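Local coordinates for protein JamJ (Lyngbya majuscula, PDB 5DOZ) that probably reduces a carbon-carbon double bond of a polyketide intermediate with NADPH, as the enoyl reductase of a polyketide synthase, at residues G35-Q40 and N118-K123; A175-A180 and K302-L307. One frame throughout, in Å; residues are numbered along the deposited sequence.

Contact 1 of 2, residues G35-Q40 and N118-K123; sequences GEVKVQ and NNLVAK
Leu120 turns CG anti to its carbonyl carbon (chi1 -56°) and carries its two methyls forward to Val37 and Val39, whose CG2 methyls are likewise anti to the carbonyl carbon and whose CG1 methyls lie anti to the backbone N. The fork of the leucine divides the work. CD1 goes to Val37, lying 3.9 Å from Val37 CG1 and 4.0 Å from Val37 CB, with Val37 CG2 a little farther off, so that this methyl rests against the branched end of the valine as the two side chains pass at a slant. CD2 goes to Val39, where Leu120 CD2 and Val39 CG2 meet tip to tip at 4.0 Å. Val37 and Val39, two residues apart on strand 37-45, both direct their CB toward Leu120, while Lys38 between them points away and bonds through NZ to Asn29 OD1 and Gln30 O. No hydrogen bond joins the segments, and their closest CA atoms, those of Val37 and Leu120, are 9.1 Å apart: the strands meet through side chains rather than as sheet neighbours. Each is paired elsewhere, strand 37-45 with strands 79-87 and 112-115, and strand 120-122 with strand 99-103. This is part of the buried core of the beta-rich GroES-like domain, as in medium-chain dehydrogenase/reductase relatives. Leu120 also touches Val100, Val102, Cys115 and Trp94, and Val37 touches Ile84 and Pro117, so the three residues belong to a larger buried apolar cluster. With methyl groups on both sides and about 102 Å² buried in all, the contact rests on dispersion and exclusion of water; it is short-ranged and weakly directional, and the hydrogen bonding of the strands is left to their own sheet partners.

Contact 2 of 2, residues A175-A180 and K302-L307; sequences AQFWGA and KELHPL
Phe177 and Glu303 bring their backbones to 7.6 Å, CA to CA, where the last turn of helix 166-177 passes the loop between helix 296-300 and strand 309-313. Two Schellman motifs mark the place: Gly179, at positive phi, follows the first helix, with Ala180 N bonded to Ala175 O at 3.0 Å and Gly179 N to Gln176 O, while Lys302, also at positive phi, ends the second, with Glu303 N returning to Cys298 O. The chain thus leaves both helices beside the contact. Across it, Phe177 holds its ring anti to the backbone N (chi1 178°), which places the ring where CE1 and CZ meet Glu303. These two ring atoms do most of the touching. Glu303 CB lies 4.2 Å from the ring centroid, 30° off the ring normal, an off-centre CH-pi contact. From there the extended Glu303 chain runs on past the ring at a slant, its CD 3.9 Å from Phe177 CZ, and the carboxylate plane is turned 53° from the ring plane, so the two flat groups are not stacked. Both residues are solvent-exposed, consistent with the carboxylate remaining charged while its aliphatic stem lies against CE1 and CZ. Leu304 supplies the buried side: its CD2 approaches Phe177 CB, and the same side chain packs on Gln173 and Leu174 of helix 166-177 and on Cys298 and Phe299 of helix 296-300. Farther along the loop, His305 N bonds to Gln173 OE1, fastening it again to the helix, which follows the first strand of the Rossmann-type nucleotide-binding sheet. On the Leu304 side the approach to the phenylalanine is longer, with Phe177 CB and Leu304 CD2 4.4 Å apart.

Overall arrangement
After strands 9-13 and 22-26 the chain enters strand 37-45, then runs through strands 79-87, 99-103 and 112-115 before contact 1 closes a loop of 77 residues at strand 120-122, all within the GroES-like part. It goes on through helices 129-132 and 136-149 to strand 157-160 and opens contact 2 at the end of helix 166-177. The next 121 residues include the other strands of the parallel sheet, and contact 2 closes after helix 296-300. The two loops lie in series, neither nesting nor crossing, and the centres of contact 1 and contact 2 are 26 Å apart. Strand 309-313 joins the mixed sheet of contact 1 through strand 332-336, which pairs with both it and 37-45.

Contact 1 of 2, residues G35-Q40 and N118-K123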
ATOM      1  N   GLY A  35      11.295 -14.555 -20.249  1.00 29.37           N
ATOM      2  CA  GLY A  35      11.226 -14.122 -18.857  1.00 28.95           C
ATOM      3  C   GLY A  35      10.008 -13.278 -18.524  1.00 28.47           C
ATOM      4  O   GLY A  35      10.015 -12.538 -17.536  1.00 28.15           O
ATOM      5  N   GLU A  36       8.962 -13.378 -19.342  1.00 28.36           N
ATOM      6  CA  GLU A  36       7.779 -12.534 -19.177  1.00 27.84           C
ATOM      7  C   GLU A  36       6.503 -13.344 -19.070  1.00 27.75           C
ATOM      8  O   GLU A  36       6.400 -14.445 -19.620  1.00 28.34           O
ATOM      9  CB  GLU A  36       7.667 -11.508 -20.312  1.00 28.24           C
ATOM     10  CG  GLU A  36       8.746 -10.429 -20.291  1.00 28.78           C
ATOM     11  CD  GLU A  36       8.546  -9.358 -21.356  1.00 29.37           C
ATOM     12  OE1 GLU A  36       8.286  -9.701 -22.531  1.00 29.91           O
ATOM     13  OE2 GLU A  36       8.654  -8.159 -21.016  1.00 29.74           O
ATOM     14  N   VAL A  37       5.535 -12.790 -18.345  1.00 26.74           N
ATOM     15  CA  VAL A  37       4.239 -13.421 -18.152  1.00 26.11           C
ATOM     16  C   VAL A  37       3.144 -12.444 -18.576  1.00 25.45           C
ATOM     17  O   VAL A  37       3.222 -11.243 -18.286  1.00 24.70           O
ATOM     18  CB  VAL A  37       4.028 -13.841 -16.680  1.00 26.44           C
ATOM     19  CG1 VAL A  37       2.713 -14.592 -16.508  1.00 26.38           C
ATOM     20  CG2 VAL A  37       5.184 -14.708 -16.197  1.00 26.90           C
ATOM     21  N   LYS A  38       2.144 -12.963 -19.285  1.00 25.24           N
ATOM     22  CA  LYS A  38       0.957 -12.194 -19.637  1.00 24.76           C
ATOM     23  C   LYS A  38      -0.175 -12.556 -18.672  1.00 24.34           C
ATOM     24  O   LYS A  38      -0.523 -13.728 -18.521  1.00 24.68           O
ATOM     25  CB  LYS A  38       0.541 -12.475 -21.084  1.00 25.45           C
ATOM     26  CG  LYS A  38      -0.541 -11.548 -21.617  1.00 25.79           C
ATOM     27  CD  LYS A  38      -0.766 -11.753 -23.107  1.00 26.94           C
ATOM     28  CE  LYS A  38      -1.909 -10.883 -23.622  1.00 27.88           C
ATOM     29  NZ  LYS A  38      -2.016 -10.935 -25.112  1.00 28.96           N
ATOM     30  N   VAL A  39      -0.739 -11.542 -18.022  1.00 23.44           N
ATOM     31  CA  VAL A  39      -1.802 -11.755 -17.038  1.00 23.17           C
ATOM     32  C   VAL A  39      -3.080 -11.033 -17.436  1.00 22.77           C
ATOM     33  O   VAL A  39      -3.050  -9.845 -17.750  1.00 22.25           O
ATOM     34  CB  VAL A  39      -1.373 -11.289 -15.622  1.00 22.72           C
ATOM     35  CG1 VAL A  39      -2.489 -11.537 -14.615  1.00 22.81           C
ATOM     36  CG2 VAL A  39      -0.087 -11.979 -15.192  1.00 22.60           C
ATOM     37  N   GLN A  40      -4.199 -11.755 -17.421  1.00 23.34           N
ATOM     38  CA  GLN A  40      -5.518 -11.153 -17.637  1.00 23.29           C
ATOM     39  C   GLN A  40      -5.998 -10.516 -16.335  1.00 22.83           C
ATOM     40  O   GLN A  40      -6.259 -11.217 -15.351  1.00 23.15           O
ATOM     41  CB  GLN A  40      -6.519 -12.199 -18.136  1.00 24.41           C
ATOM     42  CG  GLN A  40      -7.977 -11.746 -18.111  1.00 25.12           C
ATOM     43  CD  GLN A  40      -8.951 -12.898 -18.269  1.00 26.57           C
ATOM     44  OE1 GLN A  40      -8.599 -13.961 -18.798  1.00 27.35           O
ATOM     45  NE2 GLN A  40     -10.188 -12.694 -17.820  1.00 26.94           N
ATOM     46  N   ASN A 118       8.608 -12.376 -11.122  1.00 25.36           N
ATOM     47  CA  ASN A 118       8.999 -11.939  -9.772  1.00 25.34           C
ATOM     48  C   ASN A 118       7.999 -10.936  -9.189  1.00 25.27           C
ATOM     49  O   ASN A 118       8.016 -10.645  -7.990  1.00 25.43           O
ATOM     50  CB  ASN A 118      10.412 -11.334  -9.779  1.00 25.71           C
ATOM     51  CG  ASN A 118      11.515 -12.384  -9.946  1.00 26.06           C
ATOM     52  OD1 ASN A 118      11.526 -13.417  -9.270  1.00 26.28           O
ATOM     53  ND2 ASN A 118      12.463 -12.104 -10.827  1.00 26.04           N
ATOM     54  N   ASN A 119       7.124 -10.416 -10.046  1.00 25.27           N
ATOM     55  CA  ASN A 119       6.057  -9.519  -9.620  1.00 25.37           C
ATOM     56  C   ASN A 119       4.739 -10.241  -9.325  1.00 25.61           C
ATOM     57  O   ASN A 119       3.711  -9.605  -9.096  1.00 25.53           O
ATOM     58  CB  ASN A 119       5.865  -8.403 -10.651  1.00 25.37           C
ATOM     59  CG  ASN A 119       7.013  -7.409 -10.646  1.00 25.55           C
ATOM     60  OD1 ASN A 119       8.117  -7.708 -11.109  1.00 25.69           O
ATOM     61  ND2 ASN A 119       6.764  -6.223 -10.105  1.00 25.46           N
ATOM     62  N   LEU A 120       4.786 -11.570  -9.295  1.00 26.02           N
ATOM     63  CA  LEU A 120       3.583 -12.381  -9.102  1.00 26.61           C
ATOM     64  C   LEU A 120       3.683 -13.293  -7.888  1.00 27.03           C
ATOM     65  O   LEU A 120       4.730 -13.877  -7.620  1.00 26.84           O
ATOM     66  CB  LEU A 120       3.314 -13.243 -10.344  1.00 26.45           C
ATOM     67  CG  LEU A 120       3.175 -12.582 -11.720  1.00 26.26           C
ATOM     68  CD1 LEU A 120       3.053 -13.663 -12.780  1.00 26.52           C
ATOM     69  CD2 LEU A 120       1.970 -11.654 -11.771  1.00 26.11           C
ATOM     70  N   VAL A 121       2.582 -13.418  -7.158  1.00 27.48           N
ATOM     71  CA  VAL A 121       2.483 -14.430  -6.112  1.00 28.03           C
ATOM     72  C   VAL A 121       1.183 -15.201  -6.301  1.00 28.33           C
ATOM     73  O   VAL A 121       0.257 -14.715  -6.955  1.00 27.98           O
ATOM     74  CB  VAL A 121       2.592 -13.839  -4.677  1.00 28.17           C
ATOM     75  CG1 VAL A 121       3.956 -13.207  -4.447  1.00 27.89           C
ATOM     76  CG2 VAL A 121       1.487 -12.833  -4.402  1.00 28.22           C
ATOM     77  N   ALA A 122       1.127 -16.409  -5.747  1.00 29.11           N
ATOM     78  CA  ALA A 122      -0.073 -17.242  -5.826  1.00 29.95           C
ATOM     79  C   ALA A 122      -1.187 -16.660  -4.975  1.00 30.53           C
ATOM     80  O   ALA A 122      -0.945 -16.212  -3.853  1.00 30.53           O
ATOM     81  CB  ALA A 122       0.239 -18.665  -5.383  1.00 30.24           C
ATOM     82  N   LYS A 123      -2.402 -16.652  -5.516  1.00 31.31           N
ATOM     83  CA  LYS A 123      -3.574 -16.296  -4.727  1.00 32.31           C
ATOM     84  C   LYS A 123      -3.877 -17.421  -3.734  1.00 32.98           C
ATOM     85  O   LYS A 123      -3.836 -18.599  -4.104  1.00 32.40           O
ATOM     86  CB  LYS A 123      -4.793 -16.053  -5.624  1.00 32.85           C
ATOM     87  CG  LYS A 123      -5.992 -15.463  -4.884  1.00 33.66           C
ATOM     88  CD  LYS A 123      -7.259 -15.434  -5.726  1.00 33.95           C
ATOM     89  CE  LYS A 123      -8.164 -16.625  -5.435  1.00 34.91           C
ATOM     90  NZ  LYS A 123      -7.664 -17.903  -6.009  1.00 35.55           N
TER

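Contact 2 of 2, residues A175-A180 and K302-L307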
ATOM      1  N   ALA A 175      -0.037  -6.003  13.513  1.00 27.95           N
ATOM      2  CA  ALA A 175       0.403  -5.638  14.861  1.00 29.65           C
ATOM      3  C   ALA A 175      -0.325  -6.429  15.951  1.00 30.99           C
ATOM      4  O   ALA A 175       0.311  -6.908  16.898  1.00 31.84           O
ATOM      5  CB  ALA A 175       0.258  -4.142  15.090  1.00 28.84           C
ATOM      6  N   GLN A 176      -1.643  -6.572  15.810  1.00 31.51           N
ATOM      7  CA  GLN A 176      -2.460  -7.303  16.788  1.00 33.55           C
ATOM      8  C   GLN A 176      -2.147  -8.800  16.796  1.00 34.63           C
ATOM      9  O   GLN A 176      -2.014  -9.401  17.864  1.00 35.70           O
ATOM     10  CB  GLN A 176      -3.958  -7.074  16.539  1.00 33.74           C
ATOM     11  CG  GLN A 176      -4.425  -5.651  16.816  1.00 33.64           C
ATOM     12  CD  GLN A 176      -5.929  -5.489  16.688  1.00 33.98           C
ATOM     13  OE1 GLN A 176      -6.541  -5.959  15.725  1.00 34.33           O
ATOM     14  NE2 GLN A 176      -6.531  -4.813  17.657  1.00 33.68           N
ATOM     15  N   PHE A 177      -2.019  -9.389  15.605  1.00 34.21           N
ATOM     16  CA  PHE A 177      -1.666 -10.806  15.471  1.00 35.14           C
ATOM     17  C   PHE A 177      -0.259 -11.094  16.002  1.00 35.05           C
ATOM     18  O   PHE A 177       0.033 -12.213  16.427  1.00 35.74           O
ATOM     19  CB  PHE A 177      -1.809 -11.265  14.012  1.00 34.96           C
ATOM     20  CG  PHE A 177      -1.421 -12.702  13.776  1.00 36.06           C
ATOM     21  CD1 PHE A 177      -2.048 -13.736  14.470  1.00 36.92           C
ATOM     22  CD2 PHE A 177      -0.443 -13.024  12.839  1.00 35.90           C
ATOM     23  CE1 PHE A 177      -1.691 -15.059  14.248  1.00 37.99           C
ATOM     24  CE2 PHE A 177      -0.084 -14.345  12.609  1.00 36.79           C
ATOM     25  CZ  PHE A 177      -0.707 -15.365  13.314  1.00 37.96           C
ATOM     26  N   TRP A 178       0.603 -10.080  15.985  1.00 34.10           N
ATOM     27  CA  TRP A 178       1.950 -10.218  16.534  1.00 33.94           C
ATOM     28  C   TRP A 178       2.033  -9.865  18.025  1.00 34.52           C
ATOM     29  O   TRP A 178       3.112  -9.891  18.616  1.00 35.14           O
ATOM     30  CB  TRP A 178       2.978  -9.455  15.687  1.00 32.75           C
ATOM     31  CG  TRP A 178       3.153 -10.045  14.301  1.00 32.24           C
ATOM     32  CD1 TRP A 178       2.879 -11.331  13.916  1.00 32.75           C
ATOM     33  CD2 TRP A 178       3.648  -9.377  13.129  1.00 31.23           C
ATOM     34  NE1 TRP A 178       3.162 -11.500  12.580  1.00 32.36           N
ATOM     35  CE2 TRP A 178       3.639 -10.319  12.073  1.00 31.52           C
ATOM     36  CE3 TRP A 178       4.097  -8.075  12.869  1.00 30.51           C
ATOM     37  CZ2 TRP A 178       4.060  -9.999  10.774  1.00 30.84           C
ATOM     38  CZ3 TRP A 178       4.519  -7.757  11.581  1.00 29.88           C
ATOM     39  CH2 TRP A 178       4.495  -8.715  10.551  1.00 30.04           C
ATOM     40  N   GLY A 179       0.889  -9.545  18.628  1.00 34.69           N
ATOM     41  CA  GLY A 179       0.807  -9.332  20.076  1.00 35.26           C
ATOM     42  C   GLY A 179       1.201  -7.949  20.563  1.00 34.90           C
ATOM     43  O   GLY A 179       1.281  -7.715  21.769  1.00 34.99           O
ATOM     44  N   ALA A 180       1.449  -7.037  19.623  1.00 34.21           N
ATOM     45  CA  ALA A 180       1.764  -5.647  19.944  1.00 34.02           C
ATOM     46  C   ALA A 180       0.519  -4.905  20.413  1.00 34.33           C
ATOM     47  O   ALA A 180      -0.606  -5.319  20.123  1.00 34.68           O
ATOM     48  CB  ALA A 180       2.368  -4.948  18.734  1.00 33.56           C
ATOM     49  N   LYS A 302      -6.695 -18.508   8.160  1.00 37.47           N
ATOM     50  CA  LYS A 302      -7.625 -17.418   8.499  1.00 37.03           C
ATOM     51  C   LYS A 302      -7.262 -16.666   9.778  1.00 36.80           C
ATOM     52  O   LYS A 302      -8.133 -16.273  10.563  1.00 37.06           O
ATOM     53  CB  LYS A 302      -9.080 -17.915   8.519  1.00 38.63           C
ATOM     54  CG  LYS A 302      -9.634 -18.242   7.138  1.00 38.97           C
ATOM     55  CD  LYS A 302     -11.111 -18.615   7.189  1.00 40.05           C
ATOM     56  CE  LYS A 302     -11.710 -18.606   5.787  1.00 40.55           C
ATOM     57  NZ  LYS A 302     -13.154 -18.969   5.759  1.00 41.14           N
ATOM     58  N   GLU A 303      -5.961 -16.473   9.971  1.00 35.91           N
ATOM     59  CA  GLU A 303      -5.431 -15.680  11.071  1.00 35.42           C
ATOM     60  C   GLU A 303      -5.325 -14.216  10.628  1.00 34.15           C
ATOM     61  O   GLU A 303      -5.523 -13.298  11.425  1.00 34.73           O
ATOM     62  CB  GLU A 303      -4.082 -16.252  11.534  1.00 36.31           C
ATOM     63  CG  GLU A 303      -4.200 -17.678  12.073  1.00 37.60           C
ATOM     64  CD  GLU A 303      -2.871 -18.412  12.222  1.00 38.49           C
ATOM     65  OE1 GLU A 303      -2.070 -18.445  11.263  1.00 38.31           O
ATOM     66  OE2 GLU A 303      -2.640 -18.993  13.306  1.00 39.65           O
ATOM     67  N   LEU A 304      -5.018 -14.010   9.348  1.00 32.22           N
ATOM     68  CA  LEU A 304      -5.144 -12.696   8.726  1.00 30.75           C
ATOM     69  C   LEU A 304      -6.303 -12.738   7.739  1.00 30.34           C
ATOM     70  O   LEU A 304      -6.638 -13.801   7.211  1.00 30.51           O
ATOM     71  CB  LEU A 304      -3.850 -12.275   8.019  1.00 29.68           C
ATOM     72  CG  LEU A 304      -2.582 -12.034   8.843  1.00 29.37           C
ATOM     73  CD1 LEU A 304      -1.400 -11.856   7.897  1.00 28.56           C
ATOM     74  CD2 LEU A 304      -2.721 -10.835   9.775  1.00 29.12           C
ATOM     75  N   HIS A 305      -6.918 -11.584   7.509  1.00 29.41           N
ATOM     76  CA  HIS A 305      -8.110 -11.499   6.683  1.00 29.71           C
ATOM     77  C   HIS A 305      -7.986 -10.409   5.625  1.00 28.87           C
ATOM     78  O   HIS A 305      -7.249  -9.441   5.818  1.00 28.54           O
ATOM     79  CB  HIS A 305      -9.348 -11.244   7.563  1.00 30.35           C
ATOM     80  CG  HIS A 305      -9.659 -12.368   8.502  1.00 31.46           C
ATOM     81  ND1 HIS A 305      -9.380 -12.313   9.851  1.00 32.12           N
ATOM     82  CD2 HIS A 305     -10.203 -13.589   8.280  1.00 31.94           C
ATOM     83  CE1 HIS A 305      -9.748 -13.446  10.423  1.00 32.63           C
ATOM     84  NE2 HIS A 305     -10.249 -14.238   9.492  1.00 32.84           N
ATOM     85  N   PRO A 306      -8.705 -10.566   4.496  1.00 28.79           N
ATOM     86  CA  PRO A 306      -8.807  -9.477   3.532  1.00 28.10           C
ATOM     87  C   PRO A 306      -9.343  -8.225   4.213  1.00 27.96           C
ATOM     88  O   PRO A 306     -10.056  -8.318   5.215  1.00 28.63           O
ATOM     89  CB  PRO A 306      -9.822  -9.999   2.504  1.00 28.62           C
ATOM     90  CG  PRO A 306     -10.456 -11.207   3.123  1.00 29.27           C
ATOM     91  CD  PRO A 306      -9.414 -11.773   4.030  1.00 29.26           C
ATOM     92  N   LEU A 307      -8.986  -7.062   3.684  1.00 26.95           N
ATOM     93  CA  LEU A 307      -9.465  -5.806   4.233  1.00 26.82           C
ATOM     94  C   LEU A 307     -10.939  -5.577   3.885  1.00 27.32           C
ATOM     95  O   LEU A 307     -11.470  -6.204   2.966  1.00 27.63           O
ATOM     96  CB  LEU A 307      -8.610  -4.638   3.719  1.00 25.92           C
ATOM     97  CG  LEU A 307      -7.093  -4.680   3.951  1.00 25.28           C
ATOM     98  CD1 LEU A 307      -6.450  -3.427   3.390  1.00 24.68           C
ATOM     99  CD2 LEU A 307      -6.741  -4.858   5.422  1.00 25.42           C
TER